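Local coordinates for spike protein S1 (Bat coronavirus HKU9, PDB 5GYQ), which forms the putative receptor-binding domain of the viral spike, which probably attaches the virion to a host-cell receptor and so starts infection, at residues Y25-D29 and C30-F34; L46-G50 and V51-R55; P84-F87 and S88-Y92; A93-D96 and N97-G100; S130-I133 and D134-N138. One frame throughout, in Å; residues are numbered along the deposited sequence.

Contact 1: Y25-D29 and C30-F34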
loop_
_atom_site.group_PDB
_atom_site.type_symbol
_atom_site.label_atom_id
_atom_site.label_comp_id
_atom_site.label_asym_id
_atom_site.label_seq_id
_atom_site.Cartn_x
_atom_site.Cartn_y
_atom_site.Cartn_z
ATOM N N TYR A 25 6.165 3.760 4.021
ATOM C CA TYR A 25 6.807 3.657 5.325
ATOM C C TYR A 25 7.780 2.487 5.315
ATOM O O TYR A 25 7.403 1.356 5.007
ATOM C CB TYR A 25 5.766 3.489 6.435
ATOM C CG TYR A 25 4.732 4.592 6.454
ATOM C CD1 TYR A 25 4.924 5.736 7.218
ATOM C CD2 TYR A 25 3.570 4.495 5.697
ATOM C CE1 TYR A 25 3.984 6.752 7.231
ATOM C CE2 TYR A 25 2.628 5.503 5.704
ATOM C CZ TYR A 25 2.837 6.628 6.471
ATOM O OH TYR A 25 1.896 7.631 6.476
ATOM N N MET A 26 9.038 2.762 5.636
ATOM C CA MET A 26 10.060 1.728 5.607
ATOM C C MET A 26 10.376 1.209 7.007
ATOM O O MET A 26 10.678 1.978 7.917
ATOM C CB MET A 26 11.325 2.258 4.932
ATOM C CG MET A 26 11.146 2.549 3.449
ATOM S SD MET A 26 12.607 3.280 2.687
ATOM C CE MET A 26 12.152 3.223 0.955
ATOM N N LEU A 27 10.288 -0.109 7.157
ATOM C CA LEU A 27 10.571 -0.799 8.410
ATOM C C LEU A 27 11.853 -1.611 8.286
ATOM O O LEU A 27 11.964 -2.494 7.423
ATOM C CB LEU A 27 9.416 -1.719 8.800
ATOM C CG LEU A 27 7.995 -1.176 8.649
ATOM C CD1 LEU A 27 6.985 -2.230 9.072
ATOM C CD2 LEU A 27 7.817 0.097 9.456
ATOM N N TYR A 28 12.806 -1.315 9.164
ATOM C CA TYR A 28 14.125 -1.934 9.126
ATOM C C TYR A 28 14.727 -2.037 10.526
ATOM O O TYR A 28 14.666 -1.081 11.300
ATOM C CB TYR A 28 15.054 -1.133 8.208
ATOM C CG TYR A 28 16.454 -1.687 8.112
ATOM C CD1 TYR A 28 17.482 -1.167 8.888
ATOM C CD2 TYR A 28 16.750 -2.731 7.246
ATOM C CE1 TYR A 28 18.765 -1.673 8.803
ATOM C CE2 TYR A 28 18.031 -3.244 7.156
ATOM C CZ TYR A 28 19.034 -2.710 7.937
ATOM O OH TYR A 28 20.311 -3.215 7.853
ATOM N N ASP A 29 15.299 -3.200 10.838
ATOM C CA ASP A 29 15.983 -3.441 12.112
ATOM C C ASP A 29 15.100 -3.083 13.308
ATOM O O ASP A 29 15.447 -2.211 14.104
ATOM C CB ASP A 29 17.295 -2.648 12.164
ATOM C CG ASP A 29 18.203 -3.074 13.311
ATOM O OD1 ASP A 29 19.127 -2.303 13.650
ATOM O OD2 ASP A 29 17.997 -4.171 13.873
ATOM N N CYS A 30 13.960 -3.758 13.429
ATOM C CA CYS A 30 12.993 -3.411 14.465
ATOM C C CYS A 30 11.947 -4.490 14.743
ATOM O O CYS A 30 11.801 -5.466 13.996
ATOM C CB CYS A 30 12.269 -2.116 14.087
ATOM S SG CYS A 30 11.159 -2.288 12.662
ATOM N N VAL A 31 11.220 -4.291 15.837
ATOM C CA VAL A 31 10.069 -5.114 16.175
ATOM C C VAL A 31 8.806 -4.390 15.723
ATOM O O VAL A 31 8.615 -3.213 16.026
ATOM C CB VAL A 31 10.001 -5.410 17.685
ATOM C CG1 VAL A 31 8.866 -6.367 17.986
ATOM C CG2 VAL A 31 11.319 -5.986 18.172
ATOM N N PHE A 32 7.949 -5.097 14.995
ATOM C CA PHE A 32 6.772 -4.493 14.389
ATOM C C PHE A 32 5.517 -5.307 14.682
ATOM O O PHE A 32 5.531 -6.532 14.599
ATOM C CB PHE A 32 6.975 -4.349 12.878
ATOM C CG PHE A 32 5.792 -3.771 12.156
ATOM C CD1 PHE A 32 5.093 -4.525 11.226
ATOM C CD2 PHE A 32 5.378 -2.474 12.405
ATOM C CE1 PHE A 32 4.005 -3.995 10.558
ATOM C CE2 PHE A 32 4.289 -1.938 11.740
ATOM C CZ PHE A 32 3.602 -2.700 10.817
ATOM N N ASP A 33 4.437 -4.619 15.031
ATOM C CA ASP A 33 3.166 -5.284 15.292
ATOM C C ASP A 33 2.366 -5.426 14.002
ATOM O O ASP A 33 1.634 -4.518 13.610
ATOM C CB ASP A 33 2.362 -4.515 16.344
ATOM C CG ASP A 33 1.100 -5.251 16.767
ATOM O OD1 ASP A 33 0.227 -4.619 17.401
ATOM O OD2 ASP A 33 0.977 -6.458 16.465
ATOM N N PHE A 34 2.510 -6.577 13.351
ATOM C CA PHE A 34 1.885 -6.827 12.054
ATOM C C PHE A 34 0.362 -6.817 12.100
ATOM O O PHE A 34 -0.293 -6.621 11.077
ATOM C CB PHE A 34 2.361 -8.168 11.490
ATOM C CG PHE A 34 3.673 -8.093 10.768
ATOM C CD1 PHE A 34 4.868 -8.089 11.469
ATOM C CD2 PHE A 34 3.713 -8.033 9.384
ATOM C CE1 PHE A 34 6.079 -8.021 10.805
ATOM C CE2 PHE A 34 4.918 -7.966 8.714
ATOM C CZ PHE A 34 6.105 -7.960 9.428
#
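Leu27 and Phe32 meet across a tight bend between two short strands. The methyl CD1 of Leu27 sits over the middle of one face of the Phe32 ring, 3.5 Å from the ring centroid and only 4° off the ring normal, a nearly ideal CH-pi contact. The two side chains cross at about a right angle, and CD1 is almost equally far from all six ring carbons. Phe32 offers its face in this way because its CG stands opposite the backbone N (chi1 178°), which carries the ring inward. Nearer the bend, CB of Leu27 approaches SG of Cys30 at 4.3 Å, extending the apolar strip. Within 30-34 the ring also meets Phe34: CD1 of Phe32 lies 3.5 Å above the plane of the Phe34 ring, toward its rim, and CE1 of Phe34 lies at the edge of Phe32. The chain turns at Asp29, which has positive phi (53°) and whose OD2 is bonded to Gln3, and a disulfide links Cys30, the first residue of strand 30-32, to Cys6. Leu27 pairs through its backbone with Val64 of strand 63-71, whereas Cys30 pairs with Leu164 and Cys166 and Val31 with Ser4. The bend thus passes the chain from an outer strand of the antiparallel sheet to the central strand of the small parallel one, with Leu27 and Phe32 both packed on Leu66.

Contact 2: L46-G50 and V51-R55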
loop_
_atom_site.group_PDB
_atom_site.type_symbol
_atom_site.label_atom_id
_atom_site.label_comp_id
_atom_site.label_asym_id
_atom_site.label_seq_id
_atom_site.Cartn_x
_atom_site.Cartn_y
_atom_site.Cartn_z
ATOM N N LEU A 46 -7.343 -9.973 0.741
ATOM C CA LEU A 46 -5.924 -10.110 1.062
ATOM C C LEU A 46 -5.251 -11.104 0.123
ATOM O O LEU A 46 -5.554 -12.296 0.149
ATOM C CB LEU A 46 -5.739 -10.543 2.518
ATOM C CG LEU A 46 -4.316 -10.838 3.002
ATOM C CD1 LEU A 46 -3.424 -9.608 2.914
ATOM C CD2 LEU A 46 -4.343 -11.375 4.423
ATOM N N GLN A 47 -4.336 -10.608 -0.703
ATOM C CA GLN A 47 -3.683 -11.450 -1.698
ATOM C C GLN A 47 -2.171 -11.446 -1.521
ATOM O O GLN A 47 -1.545 -10.394 -1.558
ATOM C CB GLN A 47 -4.043 -10.981 -3.107
ATOM C CG GLN A 47 -3.554 -11.901 -4.204
ATOM C CD GLN A 47 -4.375 -13.167 -4.303
ATOM O OE1 GLN A 47 -5.602 -13.117 -4.404
ATOM N NE2 GLN A 47 -3.705 -14.313 -4.266
ATOM N N CYS A 48 -1.581 -12.623 -1.350
ATOM C CA CYS A 48 -0.145 -12.698 -1.104
ATOM C C CYS A 48 0.626 -13.402 -2.220
ATOM O O CYS A 48 0.113 -14.307 -2.875
ATOM C CB CYS A 48 0.121 -13.397 0.227
ATOM S SG CYS A 48 -0.377 -12.458 1.687
ATOM N N TYR A 49 1.869 -12.973 -2.413
ATOM C CA TYR A 49 2.758 -13.512 -3.431
ATOM C C TYR A 49 4.120 -13.839 -2.827
ATOM O O TYR A 49 4.829 -12.943 -2.355
ATOM C CB TYR A 49 2.927 -12.518 -4.583
ATOM C CG TYR A 49 1.631 -11.924 -5.083
ATOM C CD1 TYR A 49 0.912 -12.534 -6.105
ATOM C CD2 TYR A 49 1.128 -10.749 -4.538
ATOM C CE1 TYR A 49 -0.274 -11.993 -6.565
ATOM C CE2 TYR A 49 -0.057 -10.203 -4.992
ATOM C CZ TYR A 49 -0.753 -10.828 -6.005
ATOM O OH TYR A 49 -1.932 -10.283 -6.456
ATOM N N GLY A 50 4.481 -15.120 -2.844
ATOM C CA GLY A 50 5.761 -15.564 -2.318
ATOM C C GLY A 50 5.672 -15.990 -0.866
ATOM O O GLY A 50 6.664 -16.393 -0.260
ATOM N N VAL A 51 4.469 -15.900 -0.311
ATOM C CA VAL A 51 4.221 -16.236 1.086
ATOM C C VAL A 51 2.718 -16.430 1.254
ATOM O O VAL A 51 1.937 -15.827 0.528
ATOM C CB VAL A 51 4.752 -15.130 2.038
ATOM C CG1 VAL A 51 4.111 -13.787 1.715
ATOM C CG2 VAL A 51 4.529 -15.500 3.500
ATOM N N SER A 52 2.304 -17.288 2.180
ATOM C CA SER A 52 0.880 -17.444 2.455
ATOM C C SER A 52 0.455 -16.419 3.498
ATOM O O SER A 52 1.262 -16.021 4.338
ATOM C CB SER A 52 0.562 -18.864 2.930
ATOM O OG SER A 52 1.022 -19.076 4.250
ATOM N N PRO A 53 -0.811 -15.976 3.442
ATOM C CA PRO A 53 -1.310 -14.986 4.403
ATOM C C PRO A 53 -1.283 -15.484 5.848
ATOM O O PRO A 53 -1.159 -14.673 6.766
ATOM C CB PRO A 53 -2.751 -14.739 3.937
ATOM C CG PRO A 53 -3.105 -15.935 3.121
ATOM C CD PRO A 53 -1.834 -16.344 2.450
ATOM N N ARG A 54 -1.391 -16.794 6.047
ATOM C CA ARG A 54 -1.349 -17.358 7.394
ATOM C C ARG A 54 0.074 -17.345 7.957
ATOM O O ARG A 54 0.270 -17.385 9.170
ATOM C CB ARG A 54 -1.908 -18.786 7.397
ATOM C CG ARG A 54 -1.046 -19.793 6.654
ATOM C CD ARG A 54 -1.840 -21.029 6.244
ATOM N NE ARG A 54 -2.004 -21.984 7.335
ATOM C CZ ARG A 54 -1.750 -23.285 7.230
ATOM N NH1 ARG A 54 -1.320 -23.788 6.082
ATOM N NH2 ARG A 54 -1.928 -24.085 8.272
ATOM N N ARG A 55 1.059 -17.276 7.066
ATOM C CA ARG A 55 2.467 -17.304 7.457
ATOM C C ARG A 55 3.056 -15.902 7.570
ATOM O O ARG A 55 4.043 -15.691 8.277
ATOM C CB ARG A 55 3.277 -18.121 6.446
ATOM C CG ARG A 55 3.950 -19.361 7.009
ATOM C CD ARG A 55 5.035 -19.003 8.006
ATOM N NE ARG A 55 6.116 -19.986 8.012
ATOM C CZ ARG A 55 6.926 -20.199 9.044
ATOM N NH1 ARG A 55 6.768 -19.510 10.166
ATOM N NH2 ARG A 55 7.887 -21.110 8.959
#
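The chain reverses at Gly50, whose backbone angles (phi 93°, psi 0°) suit glycine, and the bend brings Val51 O to 3.0 Å from Cys48 CB. Beyond it the chain runs back alongside strand 43-49, with the CA atoms of Cys48 and Ser52 6.0 Å apart. Cys48 SG, set anti to its own carbonyl carbon (chi1 -69°), is thereby placed by Pro53, 3.8 Å from its CA and 4.0 Å from its CB. Pro53 CB also takes Leu46 CD2 at 3.8 Å, and so rests against two side chains that project from the same side of the strand. Val51 CG1 adds a looser touch on Cys48 CB. The sulfur is also bonded to Cys101 SG, which joins this edge strand to its neighbour 100-111. Arg55 N bonds to Ser52 O at 3.0 Å, and Ser52 OG adds a weak cap at 3.3 Å from the same N. A glycine-containing turn thus leads from edge strand 43-49 into a short, weakly bonded, serine-capped helix with proline at its first position.

Contact 3: P84-F87 and S88-Y92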
loop_
_atom_site.group_PDB
_atom_site.type_symbol
_atom_site.label_atom_id
_atom_site.label_comp_id
_atom_site.label_asym_id
_atom_site.label_seq_id
_atom_site.Cartn_x
_atom_site.Cartn_y
_atom_site.Cartn_z
ATOM N N PRO A 84 -3.331 -3.440 -17.043
ATOM C CA PRO A 84 -2.976 -2.018 -16.974
ATOM C C PRO A 84 -4.196 -1.099 -16.944
ATOM O O PRO A 84 -5.196 -1.370 -17.610
ATOM C CB PRO A 84 -2.161 -1.797 -18.254
ATOM C CG PRO A 84 -2.662 -2.844 -19.198
ATOM C CD PRO A 84 -2.971 -4.042 -18.340
ATOM N N ASP A 85 -4.114 -0.031 -16.158
ATOM C CA ASP A 85 -5.137 1.012 -16.167
ATOM C C ASP A 85 -4.543 2.301 -15.622
ATOM O O ASP A 85 -3.350 2.356 -15.335
ATOM C CB ASP A 85 -6.376 0.589 -15.365
ATOM C CG ASP A 85 -6.068 0.266 -13.908
ATOM O OD1 ASP A 85 -4.942 0.522 -13.443
ATOM O OD2 ASP A 85 -6.977 -0.239 -13.217
ATOM N N THR A 86 -5.370 3.334 -15.482
ATOM C CA THR A 86 -4.880 4.646 -15.059
ATOM C C THR A 86 -4.168 4.582 -13.711
ATOM O O THR A 86 -3.171 5.274 -13.490
ATOM C CB THR A 86 -6.021 5.676 -14.968
ATOM O OG1 THR A 86 -7.077 5.154 -14.155
ATOM C CG2 THR A 86 -6.569 5.989 -16.349
ATOM N N PHE A 87 -4.678 3.737 -12.823
ATOM C CA PHE A 87 -4.086 3.567 -11.497
ATOM C C PHE A 87 -2.634 3.112 -11.599
ATOM O O PHE A 87 -1.735 3.755 -11.060
ATOM C CB PHE A 87 -4.899 2.558 -10.675
ATOM C CG PHE A 87 -4.468 2.450 -9.233
ATOM C CD1 PHE A 87 -3.398 1.647 -8.867
ATOM C CD2 PHE A 87 -5.143 3.143 -8.244
ATOM C CE1 PHE A 87 -3.000 1.548 -7.544
ATOM C CE2 PHE A 87 -4.756 3.046 -6.919
ATOM C CZ PHE A 87 -3.681 2.248 -6.566
ATOM N N SER A 88 -2.406 2.005 -12.301
ATOM C CA SER A 88 -1.077 1.401 -12.348
ATOM C C SER A 88 -0.150 2.099 -13.337
ATOM O O SER A 88 1.074 1.995 -13.230
ATOM C CB SER A 88 -1.179 -0.086 -12.694
ATOM O OG SER A 88 -1.919 -0.288 -13.889
ATOM N N LEU A 89 -0.728 2.806 -14.302
ATOM C CA LEU A 89 0.081 3.506 -15.288
ATOM C C LEU A 89 0.523 4.876 -14.789
ATOM O O LEU A 89 1.602 5.346 -15.143
ATOM C CB LEU A 89 -0.679 3.655 -16.605
ATOM C CG LEU A 89 -0.902 2.381 -17.423
ATOM C CD1 LEU A 89 -1.724 2.685 -18.665
ATOM C CD2 LEU A 89 0.426 1.737 -17.797
ATOM N N TYR A 90 -0.300 5.517 -13.962
ATOM C CA TYR A 90 -0.036 6.913 -13.619
ATOM C C TYR A 90 0.013 7.240 -12.125
ATOM O O TYR A 90 0.246 8.390 -11.759
ATOM C CB TYR A 90 -1.090 7.806 -14.277
ATOM C CG TYR A 90 -1.269 7.568 -15.762
ATOM C CD1 TYR A 90 -0.279 7.928 -16.666
ATOM C CD2 TYR A 90 -2.432 6.994 -16.257
ATOM C CE1 TYR A 90 -0.439 7.721 -18.023
ATOM C CE2 TYR A 90 -2.605 6.780 -17.612
ATOM C CZ TYR A 90 -1.601 7.147 -18.491
ATOM O OH TYR A 90 -1.763 6.937 -19.839
ATOM N N ASN A 91 -0.190 6.253 -11.258
ATOM C CA ASN A 91 -0.275 6.546 -9.825
ATOM C C ASN A 91 0.567 5.641 -8.934
ATOM O O ASN A 91 1.462 6.117 -8.235
ATOM C CB ASN A 91 -1.735 6.488 -9.376
ATOM C CG ASN A 91 -2.596 7.516 -10.076
ATOM O OD1 ASN A 91 -2.804 8.620 -9.570
ATOM N ND2 ASN A 91 -3.084 7.167 -11.260
ATOM N N TYR A 92 0.270 4.345 -8.944
ATOM C CA TYR A 92 1.046 3.380 -8.174
ATOM C C TYR A 92 1.153 2.060 -8.924
ATOM O O TYR A 92 0.146 1.508 -9.364
ATOM C CB TYR A 92 0.423 3.144 -6.795
ATOM C CG TYR A 92 1.223 2.192 -5.933
ATOM C CD1 TYR A 92 2.204 2.661 -5.078
ATOM C CD2 TYR A 92 1.009 0.817 -5.992
ATOM C CE1 TYR A 92 2.947 1.796 -4.297
ATOM C CE2 TYR A 92 1.747 -0.054 -5.218
ATOM C CZ TYR A 92 2.713 0.440 -4.371
ATOM O OH TYR A 92 3.449 -0.427 -3.596
#
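Phe87 and Tyr92 lie side by side and point the same way, CE1 of Phe87 reaching CB of Tyr92 at 3.9 Å; the edge of the Phe87 ring faces Ser88 N, and the Tyr92 ring meets Trp22 edge-to-face. The Tyr90 ring carries Leu89 CB over the centre of one face, and its CD2 comes to 4.0 Å from Thr86 CB. These groups project from, or just follow, the short helix 86-90, N-capped by Asp85. With CG between the backbone N and the carbonyl carbon (chi1 59°), Asp85 brings OD1 back to Ser88 N for a nearly straight bond (3.2 Å, 167°); OD2 is bonded to Asn78. Buried Phe87 packs on Met69, Tyr92 OH bonds to Asp67, and Thr86 touches a bound N-acetylglucosamine. At the C-terminal end, Phe87 O receives Asn91 N and Tyr92 N from opposite faces of its plane. Asn91, whose OD1 accepts from Ala116 N, gives Thr86 O a second donor besides Tyr90 N: its ND2, 2.9 Å away above the carbonyl plane.

Contact 4: A93-D96 and N97-G100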
loop_
_atom_site.group_PDB
_atom_site.type_symbol
_atom_site.label_atom_id
_atom_site.label_comp_id
_atom_site.label_asym_id
_atom_site.label_seq_id
_atom_site.Cartn_x
_atom_site.Cartn_y
_atom_site.Cartn_z
ATOM N N ALA A 93 2.375 1.549 -9.049
ATOM C CA ALA A 93 2.612 0.297 -9.763
ATOM C C ALA A 93 3.466 -0.665 -8.946
ATOM O O ALA A 93 4.465 -0.267 -8.346
ATOM C CB ALA A 93 3.271 0.574 -11.102
ATOM N N LEU A 94 3.068 -1.933 -8.929
ATOM C CA LEU A 94 3.849 -2.971 -8.264
ATOM C C LEU A 94 5.222 -3.119 -8.910
ATOM O O LEU A 94 5.362 -2.959 -10.122
ATOM C CB LEU A 94 3.108 -4.308 -8.305
ATOM C CG LEU A 94 1.828 -4.392 -7.480
ATOM C CD1 LEU A 94 1.162 -5.738 -7.687
ATOM C CD2 LEU A 94 2.140 -4.161 -6.011
ATOM N N PRO A 95 6.245 -3.423 -8.100
ATOM C CA PRO A 95 7.579 -3.641 -8.667
ATOM C C PRO A 95 7.656 -4.988 -9.375
ATOM O O PRO A 95 6.776 -5.831 -9.183
ATOM C CB PRO A 95 8.489 -3.610 -7.440
ATOM C CG PRO A 95 7.621 -4.104 -6.331
ATOM C CD PRO A 95 6.234 -3.584 -6.634
ATOM N N ASP A 96 8.689 -5.184 -10.188
ATOM C CA ASP A 96 8.903 -6.469 -10.844
ATOM C C ASP A 96 9.199 -7.540 -9.800
ATOM O O ASP A 96 9.872 -7.270 -8.807
ATOM C CB ASP A 96 10.048 -6.377 -11.854
ATOM C CG ASP A 96 9.805 -5.321 -12.916
ATOM O OD1 ASP A 96 10.708 -4.489 -13.146
ATOM O OD2 ASP A 96 8.711 -5.326 -13.524
ATOM N N ASN A 97 8.688 -8.748 -10.031
ATOM C CA ASN A 97 8.855 -9.867 -9.104
ATOM C C ASN A 97 8.472 -9.502 -7.672
ATOM O O ASN A 97 9.275 -9.634 -6.747
ATOM C CB ASN A 97 10.293 -10.385 -9.146
ATOM C CG ASN A 97 10.577 -11.198 -10.392
ATOM O OD1 ASN A 97 9.685 -11.852 -10.937
ATOM N ND2 ASN A 97 11.823 -11.164 -10.851
ATOM N N PHE A 98 7.237 -9.041 -7.506
ATOM C CA PHE A 98 6.752 -8.590 -6.212
ATOM C C PHE A 98 6.664 -9.737 -5.214
ATOM O O PHE A 98 6.007 -10.747 -5.467
ATOM C CB PHE A 98 5.386 -7.917 -6.366
ATOM C CG PHE A 98 4.783 -7.460 -5.067
ATOM C CD1 PHE A 98 5.388 -6.465 -4.319
ATOM C CD2 PHE A 98 3.604 -8.020 -4.602
ATOM C CE1 PHE A 98 4.833 -6.042 -3.124
ATOM C CE2 PHE A 98 3.045 -7.601 -3.409
ATOM C CZ PHE A 98 3.662 -6.612 -2.670
ATOM N N TYR A 99 7.349 -9.575 -4.088
ATOM C CA TYR A 99 7.261 -10.508 -2.972
ATOM C C TYR A 99 6.624 -9.777 -1.800
ATOM O O TYR A 99 7.192 -8.817 -1.277
ATOM C CB TYR A 99 8.647 -11.053 -2.608
ATOM C CG TYR A 99 8.720 -11.821 -1.302
ATOM C CD1 TYR A 99 7.756 -12.760 -0.964
ATOM C CD2 TYR A 99 9.778 -11.625 -0.422
ATOM C CE1 TYR A 99 7.831 -13.468 0.227
ATOM C CE2 TYR A 99 9.864 -12.328 0.769
ATOM C CZ TYR A 99 8.889 -13.248 1.088
ATOM O OH TYR A 99 8.970 -13.948 2.270
ATOM N N GLY A 100 5.434 -10.215 -1.404
ATOM C CA GLY A 100 4.709 -9.529 -0.351
ATOM C C GLY A 100 3.206 -9.659 -0.471
ATOM O O GLY A 100 2.717 -10.644 -1.006
#
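Leu94, Pro95 and Phe98 form a local apolar cluster around a turn in the loop that leads from helix 86-90 into strand 100-111. The chain doubles back at Asp96 and Asn97, and the CA atoms of Pro95 and Phe98 come to 5.6 Å, the spacing of a beta turn. Asn97 takes positive phi (51°) in the reversal, and no backbone bond between the two halves closes it. Instead the Phe98 ring packs at the inside of the turn. Leu94 CD2 stands over the centre of one ring face, 4.1 Å from the centroid and 2° off the normal, in a CH-pi contact longer than that of Leu27 on Phe32. On the opposite face Gly100 N lies 4.1 Å above the ring plane, toward the rim, where the loop enters the strand. Pro95 approaches obliquely, its CD and CG both at 3.8 Å from CD1 of Phe98. An extended first torsion (chi1 178°) swings the ring back toward these residues, and it also touches Val153 and Thr155 of strand 146-157; Leu94 shares Val153. Asp96 and Asn97 occupy the exposed outer corner. The flanks are tied by backbone bonds to neighbouring strands and loops, Ala93 to Gly124, Tyr99 to Leu156 and Gly100 to Tyr49, whereas the contact across the turn itself is apolar, made by dispersion and CH-pi forces.

Contact 5: S130-I133 and D134-N138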
loop_
_atom_site.group_PDB
_atom_site.type_symbol
_atom_site.label_atom_id
_atom_site.label_comp_id
_atom_site.label_asym_id
_atom_site.label_seq_id
_atom_site.Cartn_x
_atom_site.Cartn_y
_atom_site.Cartn_z
ATOM N N SER A 130 4.666 18.695 -8.464
ATOM C CA SER A 130 3.658 19.146 -7.508
ATOM C C SER A 130 2.505 19.902 -8.166
ATOM O O SER A 130 1.365 19.798 -7.726
ATOM C CB SER A 130 4.302 20.021 -6.429
ATOM O OG SER A 130 4.809 21.223 -6.985
ATOM N N ALA A 131 2.799 20.658 -9.217
ATOM C CA ALA A 131 1.759 21.388 -9.939
ATOM C C ALA A 131 0.740 20.426 -10.564
ATOM O O ALA A 131 -0.487 20.601 -10.425
ATOM C CB ALA A 131 2.385 22.277 -11.007
ATOM N N PHE A 132 1.250 19.398 -11.235
ATOM C CA PHE A 132 0.385 18.401 -11.862
ATOM C C PHE A 132 -0.446 17.663 -10.820
ATOM O O PHE A 132 -1.650 17.464 -11.000
ATOM C CB PHE A 132 1.201 17.397 -12.674
ATOM C CG PHE A 132 0.388 16.241 -13.185
ATOM C CD1 PHE A 132 -0.677 16.454 -14.047
ATOM C CD2 PHE A 132 0.677 14.944 -12.795
ATOM C CE1 PHE A 132 -1.438 15.391 -14.516
ATOM C CE2 PHE A 132 -0.076 13.880 -13.262
ATOM C CZ PHE A 132 -1.134 14.106 -14.124
ATOM N N ILE A 133 0.213 17.262 -9.733
ATOM C CA ILE A 133 -0.445 16.606 -8.605
ATOM C C ILE A 133 -1.606 17.452 -8.100
ATOM O O ILE A 133 -2.722 16.950 -7.894
ATOM C CB ILE A 133 0.550 16.348 -7.456
ATOM C CG1 ILE A 133 1.543 15.248 -7.849
ATOM C CG2 ILE A 133 -0.184 15.970 -6.175
ATOM C CD1 ILE A 133 2.653 15.029 -6.832
ATOM N N ASP A 134 -1.332 18.741 -7.910
ATOM C CA ASP A 134 -2.362 19.699 -7.521
ATOM C C ASP A 134 -3.516 19.714 -8.521
ATOM O O ASP A 134 -4.678 19.785 -8.115
ATOM C CB ASP A 134 -1.774 21.109 -7.381
ATOM C CG ASP A 134 -0.838 21.241 -6.186
ATOM O OD1 ASP A 134 -0.990 20.466 -5.216
ATOM O OD2 ASP A 134 0.049 22.123 -6.214
ATOM N N THR A 135 -3.217 19.635 -9.821
ATOM C CA THR A 135 -4.314 19.584 -10.800
ATOM C C THR A 135 -5.135 18.299 -10.677
ATOM O O THR A 135 -6.340 18.313 -10.906
ATOM C CB THR A 135 -3.822 19.702 -12.267
ATOM O OG1 THR A 135 -3.064 18.541 -12.618
ATOM C CG2 THR A 135 -2.987 20.951 -12.465
ATOM N N VAL A 136 -4.487 17.191 -10.327
ATOM C CA VAL A 136 -5.206 15.922 -10.178
ATOM C C VAL A 136 -6.147 15.969 -8.966
ATOM O O VAL A 136 -7.345 15.627 -9.048
ATOM C CB VAL A 136 -4.228 14.732 -10.035
ATOM C CG1 VAL A 136 -4.980 13.448 -9.729
ATOM C CG2 VAL A 136 -3.398 14.570 -11.310
ATOM N N ILE A 137 -5.594 16.419 -7.845
ATOM C CA ILE A 137 -6.362 16.563 -6.615
ATOM C C ILE A 137 -7.527 17.533 -6.813
ATOM O O ILE A 137 -8.642 17.271 -6.355
ATOM C CB ILE A 137 -5.462 17.035 -5.454
ATOM C CG1 ILE A 137 -4.443 15.944 -5.108
ATOM C CG2 ILE A 137 -6.302 17.379 -4.231
ATOM C CD1 ILE A 137 -3.416 16.366 -4.087
ATOM N N ASN A 138 -7.278 18.641 -7.509
ATOM C CA ASN A 138 -8.342 19.601 -7.791
ATOM C C ASN A 138 -9.412 19.024 -8.718
ATOM O O ASN A 138 -10.606 19.246 -8.511
ATOM C CB ASN A 138 -7.772 20.881 -8.401
ATOM C CG ASN A 138 -8.839 21.932 -8.650
ATOM O OD1 ASN A 138 -9.237 22.173 -9.790
ATOM N ND2 ASN A 138 -9.325 22.545 -7.578
HETATM O O HOH W 1 2.454 23.108 -6.847
#
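Phe132 and Val136, one turn apart on helix 130-139, cross obliquely, and CG2 of the valine rests over one face of the phenylalanine ring. This helix lies in the long connection between the neighbouring strands 100-111 and 146-157, consistent with the external subdomain that betacoronavirus receptor-binding domains insert into their core. The valine methyl is 3.9 Å from the ring centroid and 20° off its normal, a CH-pi contact displaced toward the rim, with CZ the nearest ring atom at 3.6 Å. A first torsion near 180° (chi1 172°) leans the outward-pointing Phe132 ring toward the next turn, within touch of Val136; the ring also meets Phe119 edge-to-face and touches Ala116 and Arg118, joining the helix to the loop that holds these residues. Thr135 stands at about a right angle to Phe132, with OG1 3.5 Å from the ring's CD1; its separation from Phe132 O is too short to be trusted in detail. Next to this pair, Ile133 and Ile137 run side by side in the same direction, with CG2 of the first 3.9 Å from CD1 of the second, and Ile133 also touches Val21. Between these two residues the helical bond from Ile137 N to Ile133 O is almost straight (2.9 Å, 174°). On the solvent side, Asp134 turns its carboxylate back toward Ser130, and one water spans the two, donating to Asp134 OD2 at 2.7 Å and lying 3.0 Å from Ser130 OG.

Contact 1 is the buried one of the set and contact 3 is partly buried, while contacts 2, 4 and 5 lie at the surface. Contacts 1, 2 and 4 all reach the antiparallel sheet: 1 and 2 at its outer strands, each beside a disulfide, and 4 where the chain enters strand 100-111. Contacts 2 and 4 touch, probably through a hydrogen bond from Tyr49 N to Gly100 O (2.9 Å). Contact 4 also continues directly from contact 3. Methyl-over-ring packing recurs in 1, 4 and 5, side-chain caps lie within contacts 2 (weak) and 3, and a water bridge marks peripheral contact 5, centred about 35 Å from the centre of contact 2.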